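PDB 3UUW: putative oxidoreductase with NAD(P)-binding Rossmann-fold domain from Clostridium difficile, which probably acts as an NAD(P)-dependent dehydrogenase of the Gfo/Idh/MocA family, binding the nucleotide on a Rossmann-fold domain, with a substrate that is not established. Local coordinates for residues I82-L87 and I110-K115; Y22-T27 and N262-K267; V158-T163 and E188-T193. All blocks are in the same frame, centred on the assembly; numbering follows the deposited sequence.

In the fold
The three contacts lie apart in the subunit and share no helix or strand. Interaction 1 joins two helices within the Rossmann domain. Interaction 3 sets the first turn of helix 160-179 against strand 184-192, at the edge of the mixed sheet within the chain. Interaction 2 joins helix 16-26 of the Rossmann domain to helix 263-267, and the other two are nested inside the loop it closes. All three are partly buried and apolar, without hydrogen bonds across. No other subunit touches interaction 1, while interactions 2 and 3 lie beside the second and third subunits. Interaction 1 uses leucines and a serine CB, interaction 2 a leucine methyl against proline and isoleucine, and interaction 3 a CH-pi contact on a phenylalanine ring.

Interaction 1: I82-L87 and I110-K115; sequences IIKILL and IELSTK
Leu87 and Ser113 mark where the two helix segments come nearest, with their CA atoms 6.2 Å apart. The axes of the segments approach to 10.1 Å. Their N-to-C directions differ by only 8°, so the helices run nearly parallel. Leu87 and Leu112 both point at the opposite helix and carry the contact in nearly equal shares. Leu87 CB meets CD2 of Leu112 at 3.8 Å. The two methyls of Leu87 pass on to Ser113, where Leu87 CD2 lies 4.0 Å from Ser113 CB and Leu87 CD1 lies 3.9 Å from Ser113 N. Leu112 has its CG anti to the backbone N (chi1 -179°), and this sends the branch across to helix 82-87. There Leu112 CD2 lies beside both Leu87 CB and the backbone of Lys84, 4.0 Å from Lys84 O. Of the Lys84 side chain, CG comes near the same methyl, while the amine leads away. Ser113 turns its hydroxyl back along its own helix. Ser113 OG bonds to Ile110 O at 2.7 Å, and that carbonyl also accepts from Thr114 N. The hydroxyl is thus used within the helix, and Ser113 offers Leu87 its CB. Leu87 also touches Val93 of strand 92-95, next to strand 120-122 in the parallel sheet. The pair is part of the helical layer that covers one face of the Rossmann sheet. No hydrogen bond links the segments. The contact therefore rests on apolar packing and on the fit of Leu87 between Leu112 and the small Ser113.

Interaction 2: Y22-T27 and N262-K267; sequences YLPILT and NILKQK
Ile25 and Leu264 have the nearest CA atoms of the two helical segments, 7.6 Å apart, so the backbones stay separate and side chains bridge them. One methyl does most of the work. CD1 of Leu264 reaches over to helix 16-26 and meets two neighbouring residues there. This Leu264 CD1 lies 3.7 Å from Pro24 CB and 3.7 Å from Ile25 CG2. The side chains of Leu264 and Pro24 cross at about a right angle, with Leu264 CD1 against CB and CG of the proline. Towards Ile25 the approach is more slanted, and Ile25 CG2 also comes 4.0 Å from Leu264 CB. The torsion of Ile25 places CG1 between the backbone N and the carbonyl carbon (chi1 49°). This turns CG2 to the side of the backbone N, facing Leu264. Pro24 has no N-H to give, and the helix is kinked here. Asn262 caps the start of helix 263-267. Asn262 OD1 accepts from Lys265 N at 2.9 Å, with the donor above the carbonyl plane, and only weakly from Leu264 N. The capped turn includes Leu264. The ND2 of Asn262 bonds to Glu270, which ties the cap to helix 269-281. Ile25 touches the same helix at Glu270 and Ser273. Leu264 also packs on Trp260 of the second subunit, so its side chain takes part in both the contact between segments and the subunit interface. Behind the contact, Leu23 and Leu26 touch Met11 of strand 8-12, and Leu23 reaches helix 42-52. Helix 16-26 thus lies between the Rossmann core and helix 263-267.

Interaction 3: V158-T163 and E188-T193; sequences VRFDST and EDLFLT
Phe160 and Leu192 are brought together by their first torsions. Phe160 holds its CG between the backbone N and the carbonyl carbon (chi1 75°), which lays the ring across to the strand. Leu192 has CG anti to its carbonyl carbon (chi1 -54°), and both its methyls meet the phenylalanine. Leu192 CD1 sits over one face of the ring, 4.1 Å from the centroid of the Phe160 ring and 23° off its normal. This is a CH-pi contact, displaced toward CD1 and CE1 of Phe160. Leu192 CD2 lies 3.4 Å from Phe160 CB and 3.6 Å from Phe160 CG, at the root of the ring, a tight fit. Leu190, two residues earlier on the same side of the strand, approaches more loosely. Leu190 CD2 is 4.2 Å from Phe160 CE2, and the two side chains cross at about a right angle. Phe160 and Leu192 also have the nearest CA atoms, 7.3 Å apart. The ring belongs to the first residue of helix 160-179, just after Arg159 at the N-cap position. A backbone bond to Lys196 holds Phe160 to the loop that follows the strand. Val307, near the C-terminus, touches both Phe160 and Leu190. Asp189 of the strand makes salt bridges to Lys204 and Lys206 of the third subunit. The segments share no hydrogen bond. Between them the contact rests on dispersion among the leucine methyls and the ring and CB of Phe160, while polar bonds of the strand go to strand 198-206 and to the third subunit.

Interaction 1: I82-L87 and I110-K115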
loop_
_atom_site.group_PDB
_atom_site.type_symbol
_atom_site.label_atom_id
_atom_site.label_comp_id
_atom_site.label_asym_id
_atom_site.label_seq_id
_atom_site.Cartn_x
_atom_site.Cartn_y
_atom_site.Cartn_z
ATOM N N ILE A 82 3.972 6.878 -46.181
ATOM C CA ILE A 82 4.767 8.005 -45.721
ATOM C C ILE A 82 6.232 7.608 -45.537
ATOM O O ILE A 82 7.120 8.322 -45.974
ATOM C CB ILE A 82 4.221 8.646 -44.423
ATOM C CG1 ILE A 82 2.834 9.258 -44.655
ATOM C CG2 ILE A 82 5.204 9.700 -43.910
ATOM C CD1 ILE A 82 2.171 9.790 -43.371
ATOM N N ILE A 83 6.489 6.467 -44.901
ATOM C CA ILE A 83 7.872 6.069 -44.637
ATOM C C ILE A 83 8.646 5.801 -45.935
ATOM O O ILE A 83 9.827 6.089 -46.005
ATOM C CB ILE A 83 7.949 4.869 -43.675
ATOM C CG1 ILE A 83 7.324 5.246 -42.329
ATOM C CG2 ILE A 83 9.424 4.426 -43.480
ATOM C CD1 ILE A 83 7.174 4.067 -41.322
ATOM N N LYS A 84 7.975 5.259 -46.947
ATOM C CA LYS A 84 8.619 5.017 -48.221
ATOM C C LYS A 84 9.112 6.358 -48.796
ATOM O O LYS A 84 10.252 6.463 -49.220
ATOM C CB LYS A 84 7.662 4.272 -49.156
ATOM C CG LYS A 84 8.238 3.801 -50.464
ATOM C CD LYS A 84 7.417 2.612 -51.027
ATOM C CE LYS A 84 5.888 2.800 -50.866
ATOM N NZ LYS A 84 5.066 1.814 -51.650
ATOM N N ILE A 85 8.265 7.386 -48.759
ATOM C CA ILE A 85 8.654 8.737 -49.211
ATOM C C ILE A 85 9.861 9.288 -48.425
ATOM O O ILE A 85 10.834 9.784 -49.007
ATOM C CB ILE A 85 7.476 9.712 -49.069
ATOM C CG1 ILE A 85 6.375 9.365 -50.082
ATOM C CG2 ILE A 85 7.942 11.166 -49.230
ATOM C CD1 ILE A 85 5.064 10.083 -49.828
ATOM N N LEU A 86 9.805 9.163 -47.102
ATOM C CA LEU A 86 10.836 9.716 -46.228
ATOM C C LEU A 86 12.196 9.063 -46.419
ATOM O O LEU A 86 13.201 9.739 -46.554
ATOM C CB LEU A 86 10.396 9.593 -44.758
ATOM C CG LEU A 86 9.170 10.425 -44.358
ATOM C CD1 LEU A 86 8.774 10.187 -42.870
ATOM C CD2 LEU A 86 9.444 11.905 -44.615
ATOM N N LEU A 87 12.205 7.736 -46.451
ATOM C CA LEU A 87 13.441 7.001 -46.647
ATOM C C LEU A 87 14.033 7.338 -48.017
ATOM O O LEU A 87 15.237 7.506 -48.157
ATOM C CB LEU A 87 13.207 5.492 -46.479
ATOM C CG LEU A 87 12.809 5.018 -45.085
ATOM C CD1 LEU A 87 12.445 3.529 -45.105
ATOM C CD2 LEU A 87 13.908 5.310 -44.066
ATOM N N ILE A 110 12.111 -1.897 -43.906
ATOM C CA ILE A 110 13.388 -2.182 -43.248
ATOM C C ILE A 110 14.488 -2.309 -44.290
ATOM O O ILE A 110 15.598 -1.741 -44.139
ATOM C CB ILE A 110 13.301 -3.438 -42.326
ATOM C CG1 ILE A 110 12.459 -3.103 -41.078
ATOM C CG2 ILE A 110 14.729 -3.935 -41.924
ATOM C CD1 ILE A 110 11.854 -4.370 -40.378
ATOM N N GLU A 111 14.217 -3.048 -45.364
ATOM C CA GLU A 111 15.241 -3.214 -46.386
ATOM C C GLU A 111 15.556 -1.893 -47.070
ATOM O O GLU A 111 16.730 -1.597 -47.325
ATOM C CB GLU A 111 14.861 -4.289 -47.396
ATOM C CG GLU A 111 14.814 -5.678 -46.776
ATOM C CD GLU A 111 16.088 -6.031 -46.005
ATOM O OE1 GLU A 111 17.189 -5.810 -46.553
ATOM O OE2 GLU A 111 15.974 -6.532 -44.856
ATOM N N LEU A 112 14.537 -1.096 -47.340
ATOM C CA LEU A 112 14.763 0.236 -47.928
ATOM C C LEU A 112 15.659 1.079 -47.008
ATOM O O LEU A 112 16.638 1.689 -47.468
ATOM C CB LEU A 112 13.437 0.944 -48.216
ATOM C CG LEU A 112 13.525 2.329 -48.852
ATOM C CD1 LEU A 112 14.325 2.298 -50.148
ATOM C CD2 LEU A 112 12.111 2.899 -49.095
ATOM N N SER A 113 15.397 1.044 -45.708
ATOM C CA SER A 113 16.199 1.818 -44.754
ATOM C C SER A 113 17.666 1.356 -44.757
ATOM O O SER A 113 18.587 2.160 -44.781
ATOM C CB SER A 113 15.583 1.751 -43.346
ATOM O OG SER A 113 15.871 0.513 -42.679
ATOM N N THR A 114 17.895 0.050 -44.792
ATOM C CA THR A 114 19.266 -0.445 -44.762
ATOM C C THR A 114 20.015 -0.111 -46.084
ATOM O O THR A 114 21.198 0.245 -46.058
ATOM C CB THR A 114 19.302 -1.943 -44.402
ATOM O OG1 THR A 114 18.596 -2.689 -45.374
ATOM C CG2 THR A 114 18.713 -2.190 -43.056
ATOM N N LYS A 115 19.317 -0.172 -47.217
ATOM C CA LYS A 115 19.902 0.218 -48.492
ATOM C C LYS A 115 20.369 1.677 -48.447
ATOM O O LYS A 115 21.449 2.008 -48.969
ATOM C CB LYS A 115 18.866 0.062 -49.604
ATOM C CG LYS A 115 19.305 0.561 -50.970
ATOM C CD LYS A 115 18.085 0.720 -51.867
ATOM C CE LYS A 115 18.428 1.361 -53.196
ATOM N NZ LYS A 115 17.184 1.668 -53.961
#

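Interaction 2: Y22-T27 and N262-K267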
loop_
_atom_site.group_PDB
_atom_site.type_symbol
_atom_site.label_atom_id
_atom_site.label_comp_id
_atom_site.label_asym_id
_atom_site.label_seq_id
_atom_site.Cartn_x
_atom_site.Cartn_y
_atom_site.Cartn_z
ATOM N N TYR A 22 5.415 13.238 -27.154
ATOM C CA TYR A 22 6.622 13.650 -27.883
ATOM C C TYR A 22 6.936 15.130 -27.857
ATOM O O TYR A 22 8.063 15.501 -27.471
ATOM C CB TYR A 22 6.594 13.118 -29.311
ATOM C CG TYR A 22 6.646 11.619 -29.326
ATOM C CD1 TYR A 22 7.855 10.955 -29.174
ATOM C CD2 TYR A 22 5.484 10.859 -29.395
ATOM C CE1 TYR A 22 7.919 9.562 -29.171
ATOM C CE2 TYR A 22 5.528 9.465 -29.384
ATOM C CZ TYR A 22 6.739 8.824 -29.258
ATOM O OH TYR A 22 6.806 7.440 -29.251
ATOM N N LEU A 23 5.969 15.976 -28.238
ATOM C CA LEU A 23 6.171 17.427 -28.244
ATOM C C LEU A 23 6.696 17.938 -26.905
ATOM O O LEU A 23 7.652 18.745 -26.894
ATOM C CB LEU A 23 4.903 18.172 -28.704
ATOM C CG LEU A 23 4.699 18.162 -30.223
ATOM C CD1 LEU A 23 3.295 18.555 -30.629
ATOM C CD2 LEU A 23 5.761 19.054 -30.912
ATOM N N PRO A 24 6.141 17.442 -25.773
ATOM C CA PRO A 24 6.647 18.011 -24.515
ATOM C C PRO A 24 8.138 17.806 -24.271
ATOM O O PRO A 24 8.752 18.596 -23.562
ATOM C CB PRO A 24 5.804 17.309 -23.450
ATOM C CG PRO A 24 4.497 17.021 -24.162
ATOM C CD PRO A 24 4.959 16.580 -25.525
ATOM N N ILE A 25 8.719 16.769 -24.848
ATOM C CA ILE A 25 10.168 16.565 -24.685
ATOM C C ILE A 25 10.981 17.169 -25.839
ATOM O O ILE A 25 12.034 17.817 -25.604
ATOM C CB ILE A 25 10.517 15.084 -24.428
ATOM C CG1 ILE A 25 9.842 14.178 -25.433
ATOM C CG2 ILE A 25 10.120 14.707 -23.029
ATOM C CD1 ILE A 25 9.873 12.674 -25.082
ATOM N N LEU A 26 10.496 17.017 -27.071
ATOM C CA LEU A 26 11.272 17.422 -28.227
ATOM C C LEU A 26 11.292 18.927 -28.446
ATOM O O LEU A 26 12.195 19.427 -29.102
ATOM C CB LEU A 26 10.789 16.698 -29.489
ATOM C CG LEU A 26 11.017 15.186 -29.491
ATOM C CD1 LEU A 26 10.346 14.588 -30.714
ATOM C CD2 LEU A 26 12.538 14.840 -29.428
ATOM N N THR A 27 10.318 19.642 -27.878
ATOM C CA THR A 27 10.281 21.090 -28.019
ATOM C C THR A 27 11.319 21.794 -27.159
ATOM O O THR A 27 11.521 23.000 -27.341
ATOM C CB THR A 27 8.872 21.657 -27.784
ATOM O OG1 THR A 27 8.411 21.247 -26.503
ATOM C CG2 THR A 27 7.915 21.167 -28.887
ATOM N N ASN A 262 9.629 13.559 -14.686
ATOM C CA ASN A 262 8.456 13.831 -15.503
ATOM C C ASN A 262 7.860 12.537 -16.065
ATOM O O ASN A 262 8.523 11.495 -16.107
ATOM C CB ASN A 262 8.779 14.869 -16.571
ATOM C CG ASN A 262 9.571 14.316 -17.745
ATOM O OD1 ASN A 262 9.048 13.534 -18.518
ATOM N ND2 ASN A 262 10.842 14.770 -17.911
ATOM N N ILE A 263 6.584 12.573 -16.432
ATOM C CA ILE A 263 5.925 11.336 -16.828
ATOM C C ILE A 263 6.491 10.715 -18.113
ATOM O O ILE A 263 6.408 9.490 -18.301
ATOM C CB ILE A 263 4.375 11.470 -16.885
ATOM C CG1 ILE A 263 3.938 12.345 -18.048
ATOM C CG2 ILE A 263 3.786 11.963 -15.503
ATOM C CD1 ILE A 263 2.433 12.302 -18.253
ATOM N N LEU A 264 7.096 11.523 -18.988
ATOM C CA LEU A 264 7.624 10.974 -20.240
ATOM C C LEU A 264 8.953 10.268 -19.983
ATOM O O LEU A 264 9.304 9.300 -20.665
ATOM C CB LEU A 264 7.751 12.061 -21.293
ATOM C CG LEU A 264 6.401 12.728 -21.591
ATOM C CD1 LEU A 264 6.560 13.796 -22.690
ATOM C CD2 LEU A 264 5.346 11.674 -21.996
ATOM N N LYS A 265 9.666 10.760 -18.986
ATOM C CA LYS A 265 10.858 10.084 -18.516
ATOM C C LYS A 265 10.430 8.764 -17.881
ATOM O O LYS A 265 11.035 7.702 -18.130
ATOM C CB LYS A 265 11.592 10.963 -17.503
ATOM C CG LYS A 265 12.847 10.320 -16.905
ATOM C CD LYS A 265 13.984 10.163 -17.910
ATOM C CE LYS A 265 15.244 9.681 -17.236
ATOM N NZ LYS A 265 16.391 9.606 -18.208
ATOM N N GLN A 266 9.385 8.806 -17.053
ATOM C CA GLN A 266 8.888 7.586 -16.406
ATOM C C GLN A 266 8.523 6.513 -17.404
ATOM O O GLN A 266 8.847 5.361 -17.191
ATOM C CB GLN A 266 7.637 7.849 -15.571
ATOM C CG GLN A 266 7.800 8.771 -14.388
ATOM C CD GLN A 266 6.450 9.120 -13.769
ATOM O OE1 GLN A 266 5.459 8.446 -14.004
ATOM N NE2 GLN A 266 6.395 10.247 -13.046
ATOM N N LYS A 267 7.826 6.890 -18.476
ATOM C CA LYS A 267 7.273 5.903 -19.404
ATOM C C LYS A 267 8.266 5.450 -20.455
ATOM O O LYS A 267 8.001 4.482 -21.166
ATOM C CB LYS A 267 6.036 6.455 -20.070
ATOM C CG LYS A 267 4.892 6.782 -19.100
ATOM C CD LYS A 267 3.817 7.536 -19.832
ATOM C CE LYS A 267 2.767 8.176 -18.936
ATOM N NZ LYS A 267 2.127 7.193 -17.995
#

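Interaction 3: V158-T163 and E188-T193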
loop_
_atom_site.group_PDB
_atom_site.type_symbol
_atom_site.label_atom_id
_atom_site.label_comp_id
_atom_site.label_asym_id
_atom_site.label_seq_id
_atom_site.Cartn_x
_atom_site.Cartn_y
_atom_site.Cartn_z
ATOM N N VAL A 158 -14.217 -1.533 -32.676
ATOM C CA VAL A 158 -13.195 -1.719 -33.692
ATOM C C VAL A 158 -12.902 -3.207 -33.669
ATOM O O VAL A 158 -12.987 -3.835 -32.612
ATOM C CB VAL A 158 -11.928 -0.925 -33.399
ATOM C CG1 VAL A 158 -11.025 -0.923 -34.629
ATOM C CG2 VAL A 158 -12.276 0.506 -32.996
ATOM N N ARG A 159 -12.598 -3.791 -34.822
ATOM C CA ARG A 159 -12.344 -5.222 -34.856
ATOM C C ARG A 159 -11.151 -5.554 -33.937
ATOM O O ARG A 159 -10.220 -4.765 -33.792
ATOM C CB ARG A 159 -12.122 -5.715 -36.282
ATOM C CG ARG A 159 -12.262 -7.213 -36.408
ATOM C CD ARG A 159 -12.190 -7.695 -37.849
ATOM N NE ARG A 159 -12.324 -9.149 -37.882
ATOM C CZ ARG A 159 -12.328 -9.895 -38.980
ATOM N NH1 ARG A 159 -12.206 -9.340 -40.185
ATOM N NH2 ARG A 159 -12.458 -11.212 -38.868
ATOM N N PHE A 160 -11.206 -6.723 -33.316
ATOM C CA PHE A 160 -10.186 -7.117 -32.322
ATOM C C PHE A 160 -8.747 -7.051 -32.848
ATOM O O PHE A 160 -7.829 -6.732 -32.092
ATOM C CB PHE A 160 -10.484 -8.512 -31.795
ATOM C CG PHE A 160 -10.140 -9.600 -32.769
ATOM C CD1 PHE A 160 -11.007 -9.932 -33.797
ATOM C CD2 PHE A 160 -8.931 -10.276 -32.667
ATOM C CE1 PHE A 160 -10.684 -10.925 -34.707
ATOM C CE2 PHE A 160 -8.603 -11.279 -33.566
ATOM C CZ PHE A 160 -9.482 -11.601 -34.592
ATOM N N ASP A 161 -8.528 -7.380 -34.124
ATOM C CA ASP A 161 -7.164 -7.363 -34.666
ATOM C C ASP A 161 -6.505 -5.982 -34.588
ATOM O O ASP A 161 -5.304 -5.879 -34.341
ATOM C CB ASP A 161 -7.085 -7.949 -36.087
ATOM C CG ASP A 161 -8.020 -7.263 -37.079
ATOM O OD1 ASP A 161 -9.140 -6.844 -36.708
ATOM O OD2 ASP A 161 -7.630 -7.163 -38.261
ATOM N N SER A 162 -7.287 -4.929 -34.776
ATOM C CA SER A 162 -6.779 -3.561 -34.650
ATOM C C SER A 162 -6.288 -3.298 -33.226
ATOM O O SER A 162 -5.210 -2.764 -33.017
ATOM C CB SER A 162 -7.872 -2.560 -35.013
ATOM O OG SER A 162 -8.352 -2.831 -36.306
ATOM N N THR A 163 -7.087 -3.693 -32.245
ATOM C CA THR A 163 -6.713 -3.517 -30.840
ATOM C C THR A 163 -5.462 -4.339 -30.476
ATOM O O THR A 163 -4.585 -3.877 -29.767
ATOM C CB THR A 163 -7.899 -3.876 -29.930
ATOM O OG1 THR A 163 -9.061 -3.167 -30.381
ATOM C CG2 THR A 163 -7.618 -3.507 -28.493
ATOM N N GLU A 188 -3.591 -19.838 -24.850
ATOM C CA GLU A 188 -4.292 -18.652 -25.357
ATOM C C GLU A 188 -5.748 -18.590 -24.874
ATOM O O GLU A 188 -6.467 -19.608 -24.885
ATOM C CB GLU A 188 -4.292 -18.623 -26.903
ATOM C CG GLU A 188 -5.180 -17.520 -27.497
ATOM C CD GLU A 188 -5.169 -17.477 -29.015
ATOM O OE1 GLU A 188 -4.171 -16.972 -29.576
ATOM O OE2 GLU A 188 -6.178 -17.918 -29.636
ATOM N N ASP A 189 -6.160 -17.398 -24.446
ATOM C CA ASP A 189 -7.568 -17.075 -24.237
ATOM C C ASP A 189 -7.828 -15.906 -25.179
ATOM O O ASP A 189 -7.056 -14.950 -25.216
ATOM C CB ASP A 189 -7.867 -16.581 -22.822
ATOM C CG ASP A 189 -7.561 -17.602 -21.748
ATOM O OD1 ASP A 189 -7.772 -18.804 -21.976
ATOM O OD2 ASP A 189 -7.126 -17.163 -20.652
ATOM N N LEU A 190 -8.909 -15.955 -25.940
ATOM C CA LEU A 190 -9.235 -14.809 -26.762
ATOM C C LEU A 190 -10.742 -14.675 -26.779
ATOM O O LEU A 190 -11.429 -15.472 -27.407
ATOM C CB LEU A 190 -8.648 -14.944 -28.161
ATOM C CG LEU A 190 -8.981 -13.797 -29.111
ATOM C CD1 LEU A 190 -8.283 -12.520 -28.662
ATOM C CD2 LEU A 190 -8.581 -14.165 -30.527
ATOM N N PHE A 191 -11.243 -13.669 -26.066
ATOM C CA PHE A 191 -12.684 -13.458 -25.891
ATOM C C PHE A 191 -13.113 -12.205 -26.624
ATOM O O PHE A 191 -12.574 -11.109 -26.383
ATOM C CB PHE A 191 -13.057 -13.347 -24.404
ATOM C CG PHE A 191 -12.557 -14.484 -23.543
ATOM C CD1 PHE A 191 -12.301 -15.755 -24.077
ATOM C CD2 PHE A 191 -12.375 -14.295 -22.169
ATOM C CE1 PHE A 191 -11.842 -16.794 -23.265
ATOM C CE2 PHE A 191 -11.926 -15.339 -21.351
ATOM C CZ PHE A 191 -11.653 -16.589 -21.911
ATOM N N LEU A 192 -14.107 -12.377 -27.495
ATOM C CA LEU A 192 -14.609 -11.323 -28.358
ATOM C C LEU A 192 -16.089 -11.120 -28.165
ATOM O O LEU A 192 -16.811 -12.054 -27.807
ATOM C CB LEU A 192 -14.383 -11.694 -29.835
ATOM C CG LEU A 192 -12.949 -12.059 -30.244
ATOM C CD1 LEU A 192 -12.899 -12.488 -31.730
ATOM C CD2 LEU A 192 -11.984 -10.922 -29.961
ATOM N N THR A 193 -16.539 -9.895 -28.419
ATOM C CA THR A 193 -17.968 -9.597 -28.431
ATOM C C THR A 193 -18.578 -10.261 -29.661
ATOM O O THR A 193 -17.856 -10.754 -30.546
ATOM C CB THR A 193 -18.249 -8.081 -28.528
ATOM O OG1 THR A 193 -17.772 -7.576 -29.788
ATOM C CG2 THR A 193 -17.604 -7.325 -27.385
#